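Local structure of cGAS/DncV-like nucleotidyltransferase in E. coli homolog (6E0O) at residues 13-23 against 50-60; 137-145 against 155-166. The protein synthesises cyclic dinucleotide second messengers from nucleoside triphosphates as the nucleotidyltransferase of a CBASS antiphage defence system. All blocks are in the same frame, centred on the assembly; numbering follows the deposited sequence.

Interaction 1 of 2, residues 13-23 against 50-60; sequences RPVSTTEDLKC and YRNNTNVRQNS
Ser16 sets its hydroxyl into the type II turn Arg57-Ser60, where OG donates to Arg57 O at 2.7 Å in the carbonyl plane and accepts an almost straight bond (176°) from Ser60 N, 3.2 Å from Ser16 OG. A short side chain that both gives and takes suits this place, and chi1 of -65°, with OG anti to the carbonyl carbon, aims it there. Arg57 O carries a second bond, from Ser60 OG at 2.6 Å, above the carbonyl plane. Beside it, Val15 N binds Asn55 O at 2.9 Å, while both valine methyls rest on the backbone of 56-58. Asn55 ND2 reaches Ser16 O at 3.1 Å and lies over the centre of the Tyr50 ring; its OD1 is held by Ser49. Thr17 O and Thr18 N meet that ring at its edge, Cys23 SG sits obliquely 4.1 Å from its centroid, and Tyr50 OH donates to Ser60 O at 2.7 Å. Farther out, the long arm of Lys22 brings NZ to Asn59 OD1 (2.9 Å), and a water links Ser16 O, Asn53 OD1 and Asn55 N. Residues 50-52 belong to the likely GTP-binding run that begins at Gly48. Helix 188-205 packs on Pro14 and Val56 and sends Lys197 to Thr54 O, while the loop residue Ile133, just before strand 135-147, touches Lys22, Cys23, Tyr50 and Asn59.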
loop_
_atom_site.group_PDB
_atom_site.type_symbol
_atom_site.label_atom_id
_atom_site.label_comp_id
_atom_site.label_asym_id
_atom_site.label_seq_id
_atom_site.Cartn_x
_atom_site.Cartn_y
_atom_site.Cartn_z
ATOM N N ARG A 13 -3.709 15.031 5.588
ATOM C CA ARG A 13 -3.556 14.426 6.903
ATOM C C ARG A 13 -3.973 12.956 6.893
ATOM O O ARG A 13 -4.919 12.580 6.201
ATOM C CB ARG A 13 -4.412 15.184 7.919
ATOM C CG ARG A 13 -4.010 16.646 8.093
ATOM C CD ARG A 13 -2.666 16.718 8.799
ATOM N NE ARG A 13 -2.165 18.073 9.025
ATOM C CZ ARG A 13 -1.241 18.672 8.277
ATOM N NH1 ARG A 13 -0.718 18.056 7.215
ATOM N NH2 ARG A 13 -0.841 19.897 8.591
ATOM N N PRO A 14 -3.305 12.113 7.685
ATOM C CA PRO A 14 -3.787 10.735 7.848
ATOM C C PRO A 14 -5.149 10.753 8.517
ATOM O O PRO A 14 -5.410 11.558 9.415
ATOM C CB PRO A 14 -2.743 10.078 8.761
ATOM C CG PRO A 14 -1.632 11.022 8.885
ATOM C CD PRO A 14 -2.129 12.400 8.523
ATOM N N VAL A 15 -6.023 9.854 8.082
ATOM C CA VAL A 15 -7.356 9.779 8.671
ATOM C C VAL A 15 -7.477 8.611 9.645
ATOM O O VAL A 15 -7.860 8.805 10.803
ATOM C CB VAL A 15 -8.438 9.791 7.578
ATOM C CG1 VAL A 15 -9.807 9.625 8.188
ATOM C CG2 VAL A 15 -8.367 11.096 6.790
ATOM N N SER A 16 -7.160 7.404 9.194
ATOM C CA SER A 16 -7.060 6.233 10.059
ATOM C C SER A 16 -5.589 5.950 10.331
ATOM O O SER A 16 -4.753 6.090 9.436
ATOM C CB SER A 16 -7.651 5.010 9.355
ATOM O OG SER A 16 -9.040 5.133 9.124
ATOM N N THR A 17 -5.275 5.531 11.556
ATOM C CA THR A 17 -3.899 5.174 11.875
ATOM C C THR A 17 -3.872 4.003 12.853
ATOM O O THR A 17 -4.888 3.618 13.438
ATOM C CB THR A 17 -3.108 6.336 12.500
ATOM O OG1 THR A 17 -3.614 6.583 13.821
ATOM C CG2 THR A 17 -3.191 7.599 11.657
ATOM N N THR A 18 -2.675 3.463 13.061
ATOM C CA THR A 18 -2.496 2.353 13.991
ATOM C C THR A 18 -2.786 2.736 15.437
ATOM O O THR A 18 -2.925 1.838 16.275
ATOM C CB THR A 18 -1.069 1.822 13.863
ATOM O OG1 THR A 18 -0.147 2.866 14.197
ATOM C CG2 THR A 18 -0.807 1.340 12.437
ATOM N N GLU A 19 -2.891 4.030 15.746
ATOM C CA GLU A 19 -3.279 4.440 17.091
ATOM C C GLU A 19 -4.761 4.215 17.349
ATOM O O GLU A 19 -5.189 4.233 18.508
ATOM C CB GLU A 19 -2.970 5.925 17.308
ATOM C CG GLU A 19 -1.494 6.254 17.315
ATOM C CD GLU A 19 -0.725 5.394 18.295
ATOM O OE1 GLU A 19 -0.583 5.797 19.468
ATOM O OE2 GLU A 19 -0.281 4.297 17.886
ATOM N N ASP A 20 -5.553 4.014 16.302
ATOM C CA ASP A 20 -6.992 3.930 16.473
ATOM C C ASP A 20 -7.364 2.684 17.264
ATOM O O ASP A 20 -6.865 1.585 17.001
ATOM C CB ASP A 20 -7.680 3.879 15.115
ATOM C CG ASP A 20 -7.528 5.163 14.336
ATOM O OD1 ASP A 20 -7.196 6.198 14.949
ATOM O OD2 ASP A 20 -7.748 5.132 13.108
ATOM N N LEU A 21 -8.280 2.859 18.217
ATOM C CA LEU A 21 -8.719 1.741 19.044
ATOM C C LEU A 21 -9.241 0.586 18.200
ATOM O O LEU A 21 -8.940 -0.580 18.482
ATOM C CB LEU A 21 -9.802 2.224 20.003
ATOM C CG LEU A 21 -10.540 1.167 20.817
ATOM C CD1 LEU A 21 -9.572 0.414 21.708
ATOM C CD2 LEU A 21 -11.652 1.807 21.652
ATOM N N LYS A 22 -10.034 0.885 17.167
ATOM C CA LYS A 22 -10.619 -0.183 16.362
ATOM C C LYS A 22 -9.563 -0.900 15.531
ATOM O O LYS A 22 -9.745 -2.072 15.189
ATOM C CB LYS A 22 -11.747 0.366 15.483
ATOM C CG LYS A 22 -13.011 0.748 16.260
ATOM C CD LYS A 22 -14.086 1.362 15.369
ATOM C CE LYS A 22 -14.751 0.349 14.452
ATOM N NZ LYS A 22 -15.810 0.985 13.596
ATOM N N CYS A 23 -8.458 -0.223 15.198
ATOM C CA CYS A 23 -7.354 -0.891 14.521
ATOM C C CYS A 23 -6.616 -1.813 15.490
ATOM O O CYS A 23 -6.371 -2.981 15.182
ATOM C CB CYS A 23 -6.393 0.141 13.929
ATOM S SG CYS A 23 -4.989 -0.595 13.061
ATOM N N TYR A 50 -1.841 1.328 6.648
ATOM C CA TYR A 50 -1.577 1.521 8.069
ATOM C C TYR A 50 -0.083 1.457 8.358
ATOM O O TYR A 50 0.414 2.188 9.218
ATOM C CB TYR A 50 -2.340 0.501 8.908
ATOM C CG TYR A 50 -3.791 0.853 9.150
ATOM C CD1 TYR A 50 -4.781 0.434 8.276
ATOM C CD2 TYR A 50 -4.170 1.586 10.261
ATOM C CE1 TYR A 50 -6.113 0.732 8.505
ATOM C CE2 TYR A 50 -5.497 1.882 10.505
ATOM C CZ TYR A 50 -6.462 1.466 9.621
ATOM O OH TYR A 50 -7.778 1.772 9.873
ATOM N N ARG A 51 0.644 0.587 7.653
ATOM C CA ARG A 51 2.088 0.500 7.846
ATOM C C ARG A 51 2.784 1.768 7.357
ATOM O O ARG A 51 3.672 2.306 8.028
ATOM C CB ARG A 51 2.640 -0.715 7.100
ATOM C CG ARG A 51 4.150 -0.872 7.212
ATOM C CD ARG A 51 4.569 -1.311 8.589
ATOM N NE ARG A 51 6.021 -1.313 8.756
ATOM C CZ ARG A 51 6.826 -2.304 8.381
ATOM N NH1 ARG A 51 6.340 -3.389 7.790
ATOM N NH2 ARG A 51 8.130 -2.202 8.577
ATOM N N ASN A 52 2.405 2.243 6.183
ATOM C CA ASN A 52 3.066 3.378 5.557
ATOM C C ASN A 52 2.437 4.711 5.935
ATOM O O ASN A 52 2.937 5.759 5.506
ATOM C CB ASN A 52 3.052 3.192 4.043
ATOM C CG ASN A 52 3.651 1.867 3.628
ATOM O OD1 ASN A 52 4.713 1.487 4.107
ATOM N ND2 ASN A 52 2.971 1.158 2.739
ATOM N N ASN A 53 1.374 4.685 6.731
ATOM C CA ASN A 53 0.685 5.879 7.214
ATOM C C ASN A 53 0.123 6.730 6.075
ATOM O O ASN A 53 0.289 7.950 6.046
ATOM C CB ASN A 53 1.559 6.713 8.146
ATOM C CG ASN A 53 0.739 7.606 9.050
ATOM O OD1 ASN A 53 -0.395 7.273 9.413
ATOM N ND2 ASN A 53 1.299 8.747 9.421
ATOM N N THR A 54 -0.586 6.083 5.156
ATOM C CA THR A 54 -1.172 6.764 4.008
ATOM C C THR A 54 -2.692 6.615 3.939
ATOM O O THR A 54 -3.266 6.775 2.864
ATOM C CB THR A 54 -0.526 6.251 2.723
ATOM O OG1 THR A 54 -0.722 4.835 2.648
ATOM C CG2 THR A 54 0.959 6.568 2.692
ATOM N N ASN A 55 -3.363 6.368 5.061
ATOM C CA ASN A 55 -4.815 6.225 5.050
ATOM C C ASN A 55 -5.502 7.577 4.929
ATOM O O ASN A 55 -5.136 8.531 5.615
ATOM C CB ASN A 55 -5.290 5.634 6.374
ATOM C CG ASN A 55 -5.211 4.149 6.418
ATOM O OD1 ASN A 55 -5.670 3.459 5.508
ATOM N ND2 ASN A 55 -4.620 3.632 7.483
ATOM N N VAL A 56 -6.539 7.645 4.093
ATOM C CA VAL A 56 -7.278 8.893 3.923
ATOM C C VAL A 56 -8.777 8.686 4.088
ATOM O O VAL A 56 -9.577 9.575 3.778
ATOM C CB VAL A 56 -6.962 9.562 2.571
ATOM C CG1 VAL A 56 -5.473 9.821 2.448
ATOM C CG2 VAL A 56 -7.446 8.698 1.411
ATOM N N ARG A 57 -9.173 7.527 4.592
ATOM C CA ARG A 57 -10.580 7.233 4.800
ATOM C C ARG A 57 -10.799 6.764 6.225
ATOM O O ARG A 57 -9.946 6.099 6.819
ATOM C CB ARG A 57 -11.083 6.188 3.800
ATOM C CG ARG A 57 -11.067 6.717 2.373
ATOM C CD ARG A 57 -11.897 5.871 1.436
ATOM N NE ARG A 57 -12.925 6.662 0.758
ATOM C CZ ARG A 57 -13.611 6.251 -0.303
ATOM N NH1 ARG A 57 -13.372 5.056 -0.822
ATOM N NH2 ARG A 57 -14.528 7.038 -0.849
ATOM N N GLN A 58 -11.947 7.135 6.778
ATOM C CA GLN A 58 -12.284 6.709 8.125
ATOM C C GLN A 58 -12.497 5.203 8.152
ATOM O O GLN A 58 -13.021 4.613 7.201
ATOM C CB GLN A 58 -13.562 7.399 8.596
ATOM C CG GLN A 58 -13.428 8.890 8.830
ATOM C CD GLN A 58 -14.584 9.445 9.644
ATOM O OE1 GLN A 58 -15.720 8.982 9.531
ATOM N NE2 GLN A 58 -14.294 10.433 10.484
ATOM N N ASN A 59 -12.078 4.579 9.249
ATOM C CA ASN A 59 -12.361 3.167 9.491
ATOM C C ASN A 59 -11.788 2.278 8.390
ATOM O O ASN A 59 -12.409 1.295 7.987
ATOM C CB ASN A 59 -13.867 2.936 9.656
ATOM C CG ASN A 59 -14.181 1.791 10.584
ATOM O OD1 ASN A 59 -13.778 1.801 11.748
ATOM N ND2 ASN A 59 -14.913 0.799 10.084
ATOM N N SER A 60 -10.592 2.613 7.908
ATOM C CA SER A 60 -10.005 1.889 6.790
ATOM C C SER A 60 -9.630 0.459 7.178
ATOM O O SER A 60 -9.256 0.179 8.319
ATOM C CB SER A 60 -8.738 2.604 6.308
ATOM O OG SER A 60 -9.006 3.877 5.753
HETATM O O HOH W 1 -2.563 6.565 7.881
HETATM O O HOH W 2 -0.814 4.313 10.536
HETATM O O HOH W 3 -8.825 2.728 12.335
HETATM O O HOH W 4 -15.817 -1.482 11.605
#

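Interaction 2 of 2, residues 137-145 against 155-166; sequences VIPCFVLKR and EGIKFYSDDNKE. With nucleotides of chain B.
The ring of Phe159 takes Ile138 CG2 over one face, a CH-pi contact 3.9 Å from the centroid, and turns its edge to the bound nucleotide: Phe159 CE1 lies 3.4 Å from C2 of A2 of chain B, with the adenine plane roughly at right angles to the phenyl ring. A chi1 of 60°, placing CG between the backbone N and the carbonyl carbon, lets the phenyl reach the base. Ile138 also sends CD1 to within 3.6 Å of the ribose O3' of A2 of chain B, a branched residue serving ring and sugar at once. At the other end, the Arg145 guanidinium has Leu143 CD1 over one face and Glu166 OE1 at its edge, a weak salt bridge with the carboxylate plane turned 51° away. Between these ends runs an antiparallel hairpin in the central sheet of the nucleotidyltransferase fold; strand 62-68, flanking Cys140 with backbone bonds, carries Asp63, a likely magnesium ligand. Phe141 and Lys158 form a hydrogen-bonded pair, N to O 2.9 Å both ways, and Leu143 pairs likewise with Gly156. Leu143 CD1 crosses the aliphatic stem of Lys158, 3.9 Å from its CD. Cys140 SG packs on Ile157 CB at 3.8 Å, a compact sulfur set against the beta-branched carbon. Glu155 leans its stem on Val142 CG1, and its OE2 accepts a hydrogen bond from Tyr73 OH.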
loop_
_atom_site.group_PDB
_atom_site.type_symbol
_atom_site.label_atom_id
_atom_site.label_comp_id
_atom_site.label_asym_id
_atom_site.label_seq_id
_atom_site.Cartn_x
_atom_site.Cartn_y
_atom_site.Cartn_z
ATOM N N VAL A 137 -6.072 -10.511 6.017
ATOM C CA VAL A 137 -4.966 -11.324 6.501
ATOM C C VAL A 137 -4.294 -11.964 5.297
ATOM O O VAL A 137 -4.947 -12.649 4.501
ATOM C CB VAL A 137 -5.446 -12.372 7.515
ATOM C CG1 VAL A 137 -4.294 -13.252 7.949
ATOM C CG2 VAL A 137 -6.105 -11.680 8.692
ATOM N N ILE A 138 -2.990 -11.746 5.165
ATOM C CA ILE A 138 -2.235 -12.164 3.987
ATOM C C ILE A 138 -1.257 -13.256 4.404
ATOM O O ILE A 138 -0.124 -12.947 4.811
ATOM C CB ILE A 138 -1.505 -10.973 3.348
ATOM C CG1 ILE A 138 -2.509 -9.860 3.028
ATOM C CG2 ILE A 138 -0.788 -11.417 2.095
ATOM C CD1 ILE A 138 -1.917 -8.496 3.026
ATOM N N PRO A 139 -1.642 -14.532 4.350
ATOM C CA PRO A 139 -0.650 -15.597 4.554
ATOM C C PRO A 139 0.368 -15.581 3.423
ATOM O O PRO A 139 0.033 -15.305 2.269
ATOM C CB PRO A 139 -1.494 -16.878 4.554
ATOM C CG PRO A 139 -2.683 -16.535 3.741
ATOM C CD PRO A 139 -2.972 -15.070 4.014
ATOM N N CYS A 140 1.617 -15.884 3.762
ATOM C CA CYS A 140 2.690 -15.828 2.777
ATOM C C CYS A 140 3.908 -16.561 3.313
ATOM O O CYS A 140 3.940 -17.001 4.464
ATOM C CB CYS A 140 3.053 -14.383 2.425
ATOM S SG CYS A 140 3.636 -13.420 3.844
ATOM N N PHE A 141 4.908 -16.694 2.446
ATOM C CA PHE A 141 6.199 -17.269 2.766
ATOM C C PHE A 141 7.300 -16.235 2.536
ATOM O O PHE A 141 7.093 -15.202 1.893
ATOM C CB PHE A 141 6.488 -18.471 1.855
ATOM C CG PHE A 141 5.582 -19.665 2.059
ATOM C CD1 PHE A 141 5.412 -20.238 3.306
ATOM C CD2 PHE A 141 4.940 -20.241 0.979
ATOM C CE1 PHE A 141 4.608 -21.356 3.469
ATOM C CE2 PHE A 141 4.134 -21.357 1.145
ATOM C CZ PHE A 141 3.964 -21.903 2.389
ATOM N N VAL A 142 8.487 -16.534 3.071
ATOM C CA VAL A 142 9.680 -15.763 2.748
ATOM C C VAL A 142 10.022 -15.903 1.275
ATOM O O VAL A 142 9.928 -16.989 0.690
ATOM C CB VAL A 142 10.857 -16.246 3.612
ATOM C CG1 VAL A 142 12.173 -15.615 3.163
ATOM C CG2 VAL A 142 10.606 -15.960 5.072
ATOM N N LEU A 143 10.437 -14.792 0.678
ATOM C CA LEU A 143 10.901 -14.737 -0.697
ATOM C C LEU A 143 12.296 -14.138 -0.741
ATOM O O LEU A 143 12.560 -13.123 -0.091
ATOM C CB LEU A 143 9.991 -13.834 -1.526
ATOM C CG LEU A 143 10.500 -13.479 -2.923
ATOM C CD1 LEU A 143 10.389 -14.689 -3.828
ATOM C CD2 LEU A 143 9.755 -12.286 -3.493
ATOM N N LYS A 144 13.172 -14.731 -1.549
ATOM C CA LYS A 144 14.469 -14.140 -1.847
ATOM C C LYS A 144 14.613 -14.029 -3.353
ATOM O O LYS A 144 14.393 -15.011 -4.067
ATOM C CB LYS A 144 15.601 -14.962 -1.241
ATOM C CG LYS A 144 15.487 -14.971 0.266
ATOM C CD LYS A 144 16.615 -15.674 0.955
ATOM C CE LYS A 144 16.479 -15.452 2.447
ATOM N NZ LYS A 144 17.540 -16.139 3.214
ATOM N N ARG A 145 14.957 -12.830 -3.827
ATOM C CA ARG A 145 15.108 -12.587 -5.254
ATOM C C ARG A 145 16.256 -11.623 -5.493
ATOM O O ARG A 145 16.460 -10.672 -4.731
ATOM C CB ARG A 145 13.856 -11.957 -5.870
ATOM C CG ARG A 145 12.707 -12.920 -6.063
ATOM C CD ARG A 145 13.092 -14.081 -6.960
ATOM N NE ARG A 145 12.080 -15.136 -6.924
ATOM C CZ ARG A 145 10.886 -15.046 -7.501
ATOM N NH1 ARG A 145 10.544 -13.945 -8.161
ATOM N NH2 ARG A 145 10.029 -16.054 -7.418
ATOM N N GLU A 155 15.245 -9.743 0.333
ATOM C CA GLU A 155 14.264 -10.586 0.997
ATOM C C GLU A 155 12.940 -9.846 1.109
ATOM O O GLU A 155 12.890 -8.701 1.581
ATOM C CB GLU A 155 14.729 -11.019 2.387
ATOM C CG GLU A 155 13.723 -11.942 3.031
ATOM C CD GLU A 155 14.139 -12.436 4.394
ATOM O OE1 GLU A 155 15.349 -12.686 4.599
ATOM O OE2 GLU A 155 13.248 -12.578 5.256
ATOM N N GLY A 156 11.872 -10.522 0.700
ATOM C CA GLY A 156 10.518 -10.033 0.835
ATOM C C GLY A 156 9.583 -11.175 1.148
ATOM O O GLY A 156 9.950 -12.105 1.875
ATOM N N ILE A 157 8.375 -11.119 0.595
ATOM C CA ILE A 157 7.361 -12.130 0.839
ATOM C C ILE A 157 6.790 -12.576 -0.492
ATOM O O ILE A 157 6.804 -11.843 -1.485
ATOM C CB ILE A 157 6.228 -11.638 1.761
ATOM C CG1 ILE A 157 5.566 -10.373 1.208
ATOM C CG2 ILE A 157 6.777 -11.406 3.162
ATOM C CD1 ILE A 157 4.330 -9.966 1.982
ATOM N N LYS A 158 6.252 -13.789 -0.488
ATOM C CA LYS A 158 5.571 -14.322 -1.656
ATOM C C LYS A 158 4.345 -15.122 -1.244
ATOM O O LYS A 158 4.327 -15.787 -0.203
ATOM C CB LYS A 158 6.501 -15.205 -2.482
ATOM C CG LYS A 158 6.902 -16.491 -1.834
ATOM C CD LYS A 158 7.699 -17.338 -2.819
ATOM C CE LYS A 158 8.138 -18.633 -2.183
ATOM N NZ LYS A 158 8.993 -19.410 -3.123
ATOM N N PHE A 159 3.313 -15.037 -2.069
ATOM C CA PHE A 159 2.134 -15.858 -1.896
ATOM C C PHE A 159 1.518 -16.063 -3.269
ATOM O O PHE A 159 2.018 -15.557 -4.275
ATOM C CB PHE A 159 1.173 -15.262 -0.868
ATOM C CG PHE A 159 0.664 -13.902 -1.212
ATOM C CD1 PHE A 159 1.359 -12.767 -0.830
ATOM C CD2 PHE A 159 -0.544 -13.754 -1.872
ATOM C CE1 PHE A 159 0.871 -11.507 -1.124
ATOM C CE2 PHE A 159 -1.039 -12.501 -2.170
ATOM C CZ PHE A 159 -0.332 -11.371 -1.795
ATOM N N TYR A 160 0.441 -16.831 -3.311
ATOM C CA TYR A 160 -0.241 -17.135 -4.555
ATOM C C TYR A 160 -1.696 -16.728 -4.442
ATOM O O TYR A 160 -2.332 -16.961 -3.415
ATOM C CB TYR A 160 -0.109 -18.616 -4.885
ATOM C CG TYR A 160 1.346 -18.999 -5.021
ATOM C CD1 TYR A 160 2.107 -19.330 -3.904
ATOM C CD2 TYR A 160 1.972 -18.980 -6.255
ATOM C CE1 TYR A 160 3.441 -19.661 -4.022
ATOM C CE2 TYR A 160 3.307 -19.313 -6.386
ATOM C CZ TYR A 160 4.037 -19.654 -5.266
ATOM O OH TYR A 160 5.369 -19.982 -5.388
ATOM N N SER A 161 -2.207 -16.103 -5.497
ATOM C CA SER A 161 -3.615 -15.764 -5.536
ATOM C C SER A 161 -4.428 -16.989 -5.936
ATOM O O SER A 161 -3.906 -17.953 -6.506
ATOM C CB SER A 161 -3.860 -14.634 -6.532
ATOM O OG SER A 161 -3.621 -15.071 -7.855
ATOM N N ASP A 162 -5.730 -16.940 -5.640
ATOM C CA ASP A 162 -6.607 -18.046 -6.000
ATOM C C ASP A 162 -6.698 -18.208 -7.515
ATOM O O ASP A 162 -6.980 -19.307 -7.998
ATOM C CB ASP A 162 -7.985 -17.856 -5.372
ATOM C CG ASP A 162 -7.987 -18.124 -3.876
ATOM O OD1 ASP A 162 -6.902 -18.383 -3.306
ATOM O OD2 ASP A 162 -9.076 -18.067 -3.271
ATOM N N ASP A 163 -6.456 -17.144 -8.285
ATOM C CA ASP A 163 -6.382 -17.263 -9.741
ATOM C C ASP A 163 -4.959 -17.531 -10.246
ATOM O O ASP A 163 -4.665 -17.273 -11.421
ATOM C CB ASP A 163 -7.056 -16.080 -10.451
ATOM C CG ASP A 163 -6.326 -14.773 -10.274
ATOM O OD1 ASP A 163 -5.573 -14.612 -9.302
ATOM O OD2 ASP A 163 -6.531 -13.879 -11.125
ATOM N N ASN A 164 -4.085 -18.043 -9.375
ATOM C CA ASN A 164 -2.821 -18.735 -9.697
ATOM C C ASN A 164 -1.637 -17.813 -9.943
ATOM O O ASN A 164 -0.587 -18.291 -10.404
ATOM C CB ASN A 164 -2.973 -19.749 -10.838
ATOM C CG ASN A 164 -3.827 -20.946 -10.434
ATOM O OD1 ASN A 164 -3.788 -21.398 -9.283
ATOM N ND2 ASN A 164 -4.619 -21.450 -11.371
ATOM N N LYS A 165 -1.744 -16.534 -9.604
ATOM C CA LYS A 165 -0.630 -15.620 -9.782
ATOM C C LYS A 165 0.322 -15.729 -8.605
ATOM O O LYS A 165 -0.103 -15.868 -7.455
ATOM C CB LYS A 165 -1.125 -14.182 -9.889
ATOM C CG LYS A 165 -2.005 -13.950 -11.095
ATOM C CD LYS A 165 -2.252 -12.484 -11.350
ATOM C CE LYS A 165 -3.392 -11.967 -10.514
ATOM N NZ LYS A 165 -3.818 -10.626 -11.010
ATOM N N GLU A 166 1.613 -15.665 -8.902
ATOM C CA GLU A 166 2.624 -15.497 -7.872
ATOM C C GLU A 166 2.711 -14.018 -7.527
ATOM O O GLU A 166 3.021 -13.191 -8.388
ATOM C CB GLU A 166 3.973 -16.015 -8.362
ATOM C CG GLU A 166 5.031 -16.026 -7.268
ATOM C CD GLU A 166 6.385 -16.469 -7.769
ATOM O OE1 GLU A 166 6.907 -15.821 -8.697
ATOM O OE2 GLU A 166 6.920 -17.464 -7.237
ATOM P P A B 2 -5.737 -5.793 -4.076
ATOM O OP1 A B 2 -4.939 -6.755 -4.879
ATOM O OP2 A B 2 -7.214 -5.748 -4.253
ATOM O "O5'" A B 2 -5.445 -6.090 -2.536
ATOM C "C5'" A B 2 -6.084 -7.168 -1.856
ATOM C "C4'" A B 2 -5.288 -7.616 -0.654
ATOM O "O4'" A B 2 -4.073 -8.262 -1.116
ATOM C "C3'" A B 2 -4.849 -6.497 0.287
ATOM O "O3'" A B 2 -4.852 -6.958 1.637
ATOM C "C2'" A B 2 -3.424 -6.206 -0.166
ATOM O "O2'" A B 2 -2.586 -5.663 0.835
ATOM C "C1'" A B 2 -2.940 -7.583 -0.614
ATOM N N9 A B 2 -1.949 -7.511 -1.689
ATOM C C8 A B 2 -2.182 -7.207 -3.010
ATOM N N7 A B 2 -1.105 -7.207 -3.753
ATOM C C5 A B 2 -0.089 -7.520 -2.859
ATOM C C6 A B 2 1.303 -7.668 -3.017
ATOM N N6 A B 2 1.958 -7.527 -4.171
ATOM N N1 A B 2 2.000 -7.993 -1.918
ATOM C C2 A B 2 1.380 -8.140 -0.749
ATOM N N3 A B 2 0.081 -8.028 -0.472
ATOM C C4 A B 2 -0.600 -7.712 -1.584
#

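Overall arrangement
Both segments of interaction 1 precede those of interaction 2 in the sequence, and all four belong to the nucleotidyltransferase part of the chain. Their centres are 25 Å apart, on opposite sides of the chain's centre, and their nearest atoms stay about 9 Å from each other. The sheet joins them indirectly: strand 42-47 leads into helix 48-52 of interaction 1, strand 62-68 starts just after its last residue, and strand 62-68 pairs in parallel with strand 135-147 of interaction 2. The likely magnesium ligands Asp61, Asp63 and Asp136 sit between the two. Interaction 1 includes part of the probable GTP-binding run, whereas interaction 2 touches the bound adenosine nucleotide, consistent with an active site assembled from both.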